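PDB 3RY7: ribokinase from Staphylococcus aureus, which catalyses the ATP- and magnesium-dependent phosphorylation of D-ribose at O-5, yielding D-ribose 5-phosphate for nucleotide, histidine and tryptophan synthesis or the pentose phosphate pathway. Local coordinates for residues A[147-152]-A[173-178]; A[258-263]-A[273-278]; A[66-71]-A[92-97]. All blocks are in the same frame, centred on the assembly; numbering follows the deposited sequence.

Overall arrangement
Along the chain the contacts follow in series: interaction 3 closes before interaction 1 opens, and interaction 1 before interaction 2. Interactions 1 and 2 both belong to the large alpha/beta part of this pfkB-family kinase, where helices pack against the nine-stranded mixed sheet; their centres are about 24 Å apart. Interaction 3 ties the turn between strand 56-64 and helix 70-78 to the start of strand 95-101 in the separate four-stranded sheet. Its centre is about 26 Å from that of interaction 1 and about 30 Å from that of interaction 2, across the chain's centre. None touches another: two join helices, and the third links the two sheets' elements beside Val13, which probably contacts the substrate.

Interaction 1 (A[147-152]-A[173-178]); sequences AIISAF and PNELLS
In the alpha/beta core of this pfkB-family kinase, helix 145-157 is the crossover between the parallel neighbours 136-140 and 161-165, and Ile149 and Leu176 join it to the short helix 174-177 that follows the second strand. This is an apolar helix-helix contact beside the central sheet, burying 264 Å² in all. Ile149 carries much of it from the longer helix. Its CG1 rests on the root of the opposing leucine, 3.7 Å from Leu176 CB, while its CD1 reaches on toward the ring of Pro173, the residue at the N-cap position of the short helix. Across the other branch lies Glu175, its chain extended beyond CG and crossing Ile149 at about a right angle; Glu175 OE1 comes within 3.5 Å of Ile149 CG2, and Glu175 CG and OE1 both lie along Ile149 CG2 and CD1. Leu176 CD1 makes the rest of that residue's contact. With CG anti to the backbone N (chi1 174°), the side chain runs on so that CD1 comes nearer the longer helix and fits against two residues one helical turn apart, both on the same general side: Ile148 CG2, 3.9 Å from Leu176 CD1, and the Phe152 ring. Ile148 also braces Phe152 within its own helix, its CG2 sitting 3.8 Å above the centre of the ring. The strands pack on the same residues: Phe152 touches Val137 and Ala139 of strand 136-140 and Thr162 and Leu164 of strand 161-165, and Leu176 also meets Leu164. Pro173 O closes the first turn of the short helix by accepting from both Leu176 N and Leu177 N. In the tightest apolar approach, Phe152 CD1 lies 3.6 Å from Leu176 CD1, met obliquely.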
loop_
_atom_site.group_PDB
_atom_site.type_symbol
_atom_site.label_atom_id
_atom_site.label_comp_id
_atom_site.label_asym_id
_atom_site.label_seq_id
_atom_site.Cartn_x
_atom_site.Cartn_y
_atom_site.Cartn_z
ATOM N N ALA A 147 27.528 20.238 -11.905
ATOM C CA ALA A 147 27.835 18.853 -11.579
ATOM C C ALA A 147 27.391 17.903 -12.695
ATOM O O ALA A 147 28.088 16.927 -13.007
ATOM C CB ALA A 147 27.194 18.435 -10.246
ATOM N N ILE A 148 26.214 18.163 -13.258
ATOM C CA ILE A 148 25.692 17.305 -14.313
ATOM C C ILE A 148 26.566 17.424 -15.581
ATOM O O ILE A 148 26.904 16.423 -16.204
ATOM C CB ILE A 148 24.216 17.621 -14.640
ATOM C CG1 ILE A 148 23.307 17.407 -13.408
ATOM C CG2 ILE A 148 23.732 16.726 -15.799
ATOM C CD1 ILE A 148 21.920 17.936 -13.607
ATOM N N ILE A 149 26.938 18.649 -15.935
ATOM C CA ILE A 149 27.819 18.881 -17.087
ATOM C C ILE A 149 29.104 18.063 -16.949
ATOM O O ILE A 149 29.548 17.385 -17.886
ATOM C CB ILE A 149 28.150 20.370 -17.247
ATOM C CG1 ILE A 149 26.928 21.130 -17.760
ATOM C CG2 ILE A 149 29.313 20.561 -18.213
ATOM C CD1 ILE A 149 27.113 22.646 -17.745
ATOM N N SER A 150 29.675 18.073 -15.753
ATOM C CA SER A 150 30.946 17.393 -15.561
ATOM C C SER A 150 30.809 15.863 -15.684
ATOM O O SER A 150 31.695 15.183 -16.237
ATOM C CB SER A 150 31.579 17.822 -14.233
ATOM O OG SER A 150 31.881 16.691 -13.447
ATOM N N ALA A 151 29.693 15.324 -15.191
ATOM C CA ALA A 151 29.444 13.892 -15.290
ATOM C C ALA A 151 29.176 13.482 -16.751
ATOM O O ALA A 151 29.598 12.415 -17.196
ATOM C CB ALA A 151 28.277 13.495 -14.398
ATOM N N PHE A 152 28.486 14.352 -17.486
ATOM C CA PHE A 152 28.141 14.071 -18.881
ATOM C C PHE A 152 29.369 14.238 -19.797
ATOM O O PHE A 152 29.471 13.571 -20.820
ATOM C CB PHE A 152 26.981 14.967 -19.348
ATOM C CG PHE A 152 25.607 14.490 -18.898
ATOM C CD1 PHE A 152 24.448 15.107 -19.383
ATOM C CD2 PHE A 152 25.476 13.420 -18.009
ATOM C CE1 PHE A 152 23.165 14.670 -18.971
ATOM C CE2 PHE A 152 24.205 12.964 -17.609
ATOM C CZ PHE A 152 23.046 13.595 -18.088
ATOM N N PRO A 173 21.888 25.542 -20.085
ATOM C CA PRO A 173 22.889 26.138 -20.973
ATOM C C PRO A 173 23.312 25.161 -22.071
ATOM O O PRO A 173 23.200 23.942 -21.902
ATOM C CB PRO A 173 24.071 26.400 -20.034
ATOM C CG PRO A 173 23.966 25.305 -19.009
ATOM C CD PRO A 173 22.479 25.081 -18.815
ATOM N N ASN A 174 23.809 25.702 -23.183
ATOM C CA ASN A 174 24.217 24.883 -24.313
ATOM C C ASN A 174 25.305 23.909 -23.908
ATOM O O ASN A 174 25.364 22.783 -24.412
ATOM C CB ASN A 174 24.698 25.766 -25.468
ATOM C CG ASN A 174 23.611 26.690 -25.979
ATOM O OD1 ASN A 174 22.420 26.412 -25.806
ATOM N ND2 ASN A 174 24.011 27.798 -26.610
ATOM N N GLU A 175 26.161 24.353 -22.988
ATOM C CA GLU A 175 27.221 23.508 -22.462
ATOM C C GLU A 175 26.671 22.156 -21.969
ATOM O O GLU A 175 27.367 21.138 -22.016
ATOM C CB GLU A 175 27.964 24.252 -21.350
ATOM C CG GLU A 175 29.253 23.593 -20.880
ATOM C CD GLU A 175 29.961 24.424 -19.808
ATOM O OE1 GLU A 175 30.448 23.840 -18.807
ATOM O OE2 GLU A 175 30.018 25.672 -19.963
ATOM N N LEU A 176 25.420 22.146 -21.506
ATOM C CA LEU A 176 24.795 20.908 -21.050
ATOM C C LEU A 176 23.985 20.275 -22.174
ATOM O O LEU A 176 24.054 19.071 -22.401
ATOM C CB LEU A 176 23.895 21.142 -19.820
ATOM C CG LEU A 176 23.096 19.896 -19.370
ATOM C CD1 LEU A 176 23.996 18.694 -19.126
ATOM C CD2 LEU A 176 22.235 20.163 -18.146
ATOM N N LEU A 177 23.197 21.099 -22.854
ATOM C CA LEU A 177 22.305 20.598 -23.898
ATOM C C LEU A 177 23.072 19.755 -24.890
ATOM O O LEU A 177 22.578 18.733 -25.366
ATOM C CB LEU A 177 21.607 21.752 -24.617
ATOM C CG LEU A 177 20.585 22.449 -23.721
ATOM C CD1 LEU A 177 20.061 23.724 -24.377
ATOM C CD2 LEU A 177 19.461 21.480 -23.377
ATOM N N SER A 178 24.297 20.174 -25.176
ATOM C CA SER A 178 25.094 19.537 -26.219
ATOM C C SER A 178 25.744 18.247 -25.743
ATOM O O SER A 178 26.451 17.594 -26.508
ATOM C CB SER A 178 26.183 20.500 -26.695
ATOM O OG SER A 178 27.222 20.570 -25.733
#

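Interaction 2 (A[258-263]-A[273-278]); sequences GAFVSR and DAIDFG
Arg263 lies over one face of the Phe277 ring in an off-centre cation-pi contact, with Arg263 CZ 4.1 Å from the ring centroid and 34° off its normal. The guanidinium is tilted 33° from the ring plane, which brings Arg263 NH2 down to 3.2 Å from Phe277 CD1. At the edge of the guanidinium, Arg263 NH1 forms a long salt bridge of 3.4 Å to Asp273 OD2. Both partners come from one helix; Arg263 CG settles 3.4 Å from Ala274 CA, and beyond it the chain bends at chi2 and chi3. Most of the rest is apolar, though Ser262 OG and Ala259 O also touch the Phe277 ring obliquely. Ala259 CB packs against Phe277 CE2 at 3.7 Å, and the Phe260 ring lies alongside Ile275, its CE2 3.6 Å from Ile275 CG1, with Ala274 CB touching the same ring obliquely. At Gly278 the backbones approach to 4.4 Å between Gly278 CA and Phe260 CA.

In the next shell, Asn270 donates to Arg263 O and, weakly, to Asp273 OD1, linking the charged pair to the turn between the helices. Met53 packs on Ala259, Ser262 and Phe277, and Val301 of the second subunit also reaches Phe277. Phe260 and Ile275 face Leu220 of the central sheet, and Ile275 lies beside Asn279, which probably binds ATP. With axes 7.6 Å apart and 143° between their directions, the contact is an antiparallel helical hairpin of the pfkB-kinase alpha/beta domain, between helix 252-263, which carries the probable proton acceptor Asp254 near its start, and helix 271-283.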
loop_
_atom_site.group_PDB
_atom_site.type_symbol
_atom_site.label_atom_id
_atom_site.label_comp_id
_atom_site.label_asym_id
_atom_site.label_seq_id
_atom_site.Cartn_x
_atom_site.Cartn_y
_atom_site.Cartn_z
ATOM N N GLY A 258 13.566 4.906 -14.509
ATOM C CA GLY A 258 14.474 3.902 -13.998
ATOM C C GLY A 258 14.355 2.636 -14.806
ATOM O O GLY A 258 15.356 2.018 -15.195
ATOM N N ALA A 259 13.107 2.257 -15.068
ATOM C CA ALA A 259 12.811 1.003 -15.754
ATOM C C ALA A 259 13.157 1.120 -17.242
ATOM O O ALA A 259 13.731 0.201 -17.824
ATOM C CB ALA A 259 11.335 0.636 -15.559
ATOM N N PHE A 260 12.803 2.262 -17.833
ATOM C CA PHE A 260 13.120 2.566 -19.226
ATOM C C PHE A 260 14.592 2.319 -19.455
ATOM O O PHE A 260 14.968 1.515 -20.304
ATOM C CB PHE A 260 12.761 4.022 -19.558
ATOM C CG PHE A 260 13.322 4.515 -20.875
ATOM C CD1 PHE A 260 14.336 5.470 -20.899
ATOM C CD2 PHE A 260 12.830 4.043 -22.084
ATOM C CE1 PHE A 260 14.850 5.943 -22.107
ATOM C CE2 PHE A 260 13.347 4.506 -23.298
ATOM C CZ PHE A 260 14.357 5.455 -23.308
ATOM N N VAL A 261 15.423 2.974 -18.651
ATOM C CA VAL A 261 16.871 2.831 -18.770
ATOM C C VAL A 261 17.375 1.401 -18.493
ATOM O O VAL A 261 18.337 0.949 -19.126
ATOM C CB VAL A 261 17.607 3.856 -17.877
ATOM C CG1 VAL A 261 19.097 3.595 -17.881
ATOM C CG2 VAL A 261 17.311 5.256 -18.362
ATOM N N SER A 262 16.733 0.691 -17.561
ATOM C CA SER A 262 17.121 -0.694 -17.268
ATOM C C SER A 262 16.946 -1.612 -18.493
ATOM O O SER A 262 17.664 -2.601 -18.666
ATOM C CB SER A 262 16.301 -1.249 -16.089
ATOM O OG SER A 262 14.939 -1.483 -16.444
ATOM N N ARG A 263 15.991 -1.252 -19.342
ATOM C CA ARG A 263 15.549 -2.097 -20.441
ATOM C C ARG A 263 16.183 -1.703 -21.787
ATOM O O ARG A 263 16.286 -2.532 -22.698
ATOM C CB ARG A 263 14.017 -2.039 -20.522
ATOM C CG ARG A 263 13.395 -2.718 -21.731
ATOM C CD ARG A 263 13.892 -4.147 -21.867
ATOM N NE ARG A 263 13.478 -4.991 -20.752
ATOM C CZ ARG A 263 12.411 -5.788 -20.778
ATOM N NH1 ARG A 263 11.640 -5.845 -21.865
ATOM N NH2 ARG A 263 12.119 -6.534 -19.713
ATOM N N ASP A 273 9.923 -0.926 -27.061
ATOM C CA ASP A 273 9.858 -1.990 -26.059
ATOM C C ASP A 273 10.268 -1.484 -24.668
ATOM O O ASP A 273 9.604 -1.772 -23.658
ATOM C CB ASP A 273 10.747 -3.164 -26.484
ATOM C CG ASP A 273 11.062 -4.112 -25.334
ATOM O OD1 ASP A 273 12.263 -4.397 -25.144
ATOM O OD2 ASP A 273 10.127 -4.563 -24.620
ATOM N N ALA A 274 11.365 -0.730 -24.622
ATOM C CA ALA A 274 11.841 -0.154 -23.373
ATOM C C ALA A 274 10.817 0.828 -22.806
ATOM O O ALA A 274 10.599 0.878 -21.602
ATOM C CB ALA A 274 13.216 0.533 -23.576
ATOM N N ILE A 275 10.184 1.605 -23.672
ATOM C CA ILE A 275 9.162 2.545 -23.225
ATOM C C ILE A 275 7.911 1.828 -22.691
ATOM O O ILE A 275 7.252 2.305 -21.752
ATOM C CB ILE A 275 8.794 3.532 -24.343
ATOM C CG1 ILE A 275 9.980 4.478 -24.599
ATOM C CG2 ILE A 275 7.526 4.304 -23.986
ATOM C CD1 ILE A 275 9.721 5.515 -25.662
ATOM N N ASP A 276 7.611 0.674 -23.287
ATOM C CA ASP A 276 6.508 -0.171 -22.847
ATOM C C ASP A 276 6.768 -0.700 -21.438
ATOM O O ASP A 276 5.939 -0.554 -20.533
ATOM C CB ASP A 276 6.328 -1.350 -23.803
ATOM C CG ASP A 276 5.211 -2.279 -23.366
ATOM O OD1 ASP A 276 5.493 -3.438 -22.975
ATOM O OD2 ASP A 276 4.052 -1.823 -23.392
ATOM N N PHE A 277 7.929 -1.326 -21.276
ATOM C CA PHE A 277 8.390 -1.814 -19.985
ATOM C C PHE A 277 8.415 -0.720 -18.913
ATOM O O PHE A 277 8.049 -0.966 -17.764
ATOM C CB PHE A 277 9.778 -2.406 -20.137
ATOM C CG PHE A 277 10.333 -2.997 -18.872
ATOM C CD1 PHE A 277 10.116 -4.337 -18.562
ATOM C CD2 PHE A 277 11.101 -2.228 -18.006
ATOM C CE1 PHE A 277 10.641 -4.899 -17.401
ATOM C CE2 PHE A 277 11.630 -2.781 -16.844
ATOM C CZ PHE A 277 11.400 -4.122 -16.545
ATOM N N GLY A 278 8.853 0.479 -19.291
ATOM C CA GLY A 278 8.872 1.607 -18.377
ATOM C C GLY A 278 7.468 1.986 -17.942
ATOM O O GLY A 278 7.225 2.316 -16.780
#

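Interaction 3 (A[66-71]-A[92-97]); sequences DGVADF and AKTGQA
Thr94 OG1 is gripped from several sides: it donates a short 2.6 Å hydrogen bond to Asp66 OD2, accepts from Gly64 N, and takes a weak bond from a water 3.4 Å away. The bond to Asp66 OD2 uses the syn lone pair of that oxygen. The second carboxylate oxygen is engaged as well, since Thr94 N donates to Asp66 OD1 over 3.0 Å with an N-H...O angle of 159°, the donor again on the syn side but 29° out of the carboxylate plane. One aspartate thus holds both the amide and the hydroxyl of a single threonine, and the pair of bonds fixes the rotation of the carboxylate. Asp66 CG sits between the backbone N and the carbonyl carbon (chi1 51°), which turns both oxygens toward the facing segment. Lys93 CB is the nearest atom of its side chain, 3.4 Å from Asp66 OD1; the chain bends away beyond. Beside the aspartate, Val68 slides past the threonine in the opposite direction, and Val68 CG2 is pressed tightly against Thr94 CB at 3.5 Å, while Ala69 CB lies loosely by Thr94 CG2. The water that reaches Thr94 OG1 also accepts from Ala69 N at 2.8 Å, bridging the threonine to the residue at the N-cap position of helix 70-78. Along the other chain, Gln96 NE2 bonds Thr94 O at 3.0 Å, the acceptor lying close to the plane of the Gln96 amide. Gly67 to Asp70 form a type I turn that leads into helix 70-78. Strand 95-101 is bonded through Gly95 and Ala97 to strand 12-18 and through Gln96 to strand 107-112, and the contact lies beside strand 12-18, where Val68 and Ala69 both touch Val13, a probable substrate contact.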
loop_
_atom_site.group_PDB
_atom_site.type_symbol
_atom_site.label_atom_id
_atom_site.label_comp_id
_atom_site.label_asym_id
_atom_site.label_seq_id
_atom_site.Cartn_x
_atom_site.Cartn_y
_atom_site.Cartn_z
ATOM N N ASP A 66 23.963 14.874 8.939
ATOM C CA ASP A 66 22.924 14.897 9.962
ATOM C C ASP A 66 22.267 13.532 10.195
ATOM O O ASP A 66 21.532 13.358 11.157
ATOM C CB ASP A 66 21.873 15.988 9.670
ATOM C CG ASP A 66 21.325 15.919 8.242
ATOM O OD1 ASP A 66 20.577 16.838 7.841
ATOM O OD2 ASP A 66 21.652 14.950 7.525
ATOM N N GLY A 67 22.556 12.561 9.340
ATOM C CA GLY A 67 22.047 11.223 9.543
ATOM C C GLY A 67 20.564 11.048 9.255
ATOM O O GLY A 67 20.021 9.967 9.468
ATOM N N VAL A 68 19.899 12.078 8.743
ATOM C CA VAL A 68 18.452 11.980 8.565
ATOM C C VAL A 68 18.047 11.038 7.432
ATOM O O VAL A 68 16.914 10.579 7.391
ATOM C CB VAL A 68 17.766 13.352 8.385
ATOM C CG1 VAL A 68 17.813 14.155 9.681
ATOM C CG2 VAL A 68 18.387 14.139 7.259
ATOM N N ALA A 69 18.965 10.742 6.518
ATOM C CA ALA A 69 18.660 9.812 5.425
ATOM C C ALA A 69 19.303 8.445 5.620
ATOM O O ALA A 69 19.369 7.651 4.686
ATOM C CB ALA A 69 19.084 10.402 4.093
ATOM N N ASP A 70 19.782 8.167 6.831
ATOM C CA ASP A 70 20.420 6.886 7.097
ATOM C C ASP A 70 19.472 5.723 6.795
ATOM O O ASP A 70 19.918 4.633 6.423
ATOM C CB ASP A 70 20.921 6.797 8.545
ATOM C CG ASP A 70 22.210 7.582 8.780
ATOM O OD1 ASP A 70 22.765 8.176 7.827
ATOM O OD2 ASP A 70 22.678 7.597 9.937
ATOM N N PHE A 71 18.169 5.934 6.957
ATOM C CA PHE A 71 17.247 4.839 6.689
ATOM C C PHE A 71 17.156 4.593 5.193
ATOM O O PHE A 71 16.979 3.456 4.751
ATOM C CB PHE A 71 15.869 5.070 7.309
ATOM C CG PHE A 71 15.061 6.142 6.642
ATOM C CD1 PHE A 71 15.192 7.469 7.024
ATOM C CD2 PHE A 71 14.144 5.818 5.656
ATOM C CE1 PHE A 71 14.437 8.460 6.424
ATOM C CE2 PHE A 71 13.384 6.800 5.050
ATOM C CZ PHE A 71 13.531 8.127 5.431
ATOM N N ALA A 92 25.763 21.532 4.456
ATOM C CA ALA A 92 24.318 21.706 4.392
ATOM C C ALA A 92 23.659 20.479 4.993
ATOM O O ALA A 92 24.256 19.406 5.043
ATOM C CB ALA A 92 23.849 21.912 2.934
ATOM N N LYS A 93 22.428 20.647 5.460
ATOM C CA LYS A 93 21.659 19.524 5.922
ATOM C C LYS A 93 21.201 18.709 4.713
ATOM O O LYS A 93 21.222 19.190 3.582
ATOM C CB LYS A 93 20.489 20.028 6.751
ATOM C CG LYS A 93 20.932 20.800 7.989
ATOM C CD LYS A 93 19.743 21.447 8.668
ATOM C CE LYS A 93 18.967 22.320 7.679
ATOM N NZ LYS A 93 19.468 23.735 7.627
ATOM N N THR A 94 20.832 17.461 4.943
ATOM C CA THR A 94 20.311 16.637 3.869
ATOM C C THR A 94 19.113 17.306 3.206
ATOM O O THR A 94 18.322 17.985 3.864
ATOM C CB THR A 94 19.927 15.260 4.381
ATOM O OG1 THR A 94 21.091 14.672 4.966
ATOM C CG2 THR A 94 19.409 14.379 3.234
ATOM N N GLY A 95 19.009 17.152 1.891
ATOM C CA GLY A 95 17.883 17.703 1.149
ATOM C C GLY A 95 16.573 17.167 1.711
ATOM O O GLY A 95 16.519 16.026 2.167
ATOM N N GLN A 96 15.529 17.988 1.670
ATOM C CA GLN A 96 14.237 17.624 2.249
ATOM C C GLN A 96 13.055 18.189 1.464
ATOM O O GLN A 96 13.146 19.259 0.843
ATOM C CB GLN A 96 14.150 18.118 3.695
ATOM C CG GLN A 96 15.136 17.444 4.594
ATOM C CD GLN A 96 15.334 18.196 5.887
ATOM O OE1 GLN A 96 14.377 18.446 6.614
ATOM N NE2 GLN A 96 16.582 18.546 6.191
ATOM N N ALA A 97 11.939 17.470 1.507
ATOM C CA ALA A 97 10.699 17.992 0.961
ATOM C C ALA A 97 9.624 18.008 2.047
ATOM O O ALA A 97 9.488 17.061 2.838
ATOM C CB ALA A 97 10.246 17.164 -0.241
HETATM O O HOH W 1 21.587 11.530 6.077
#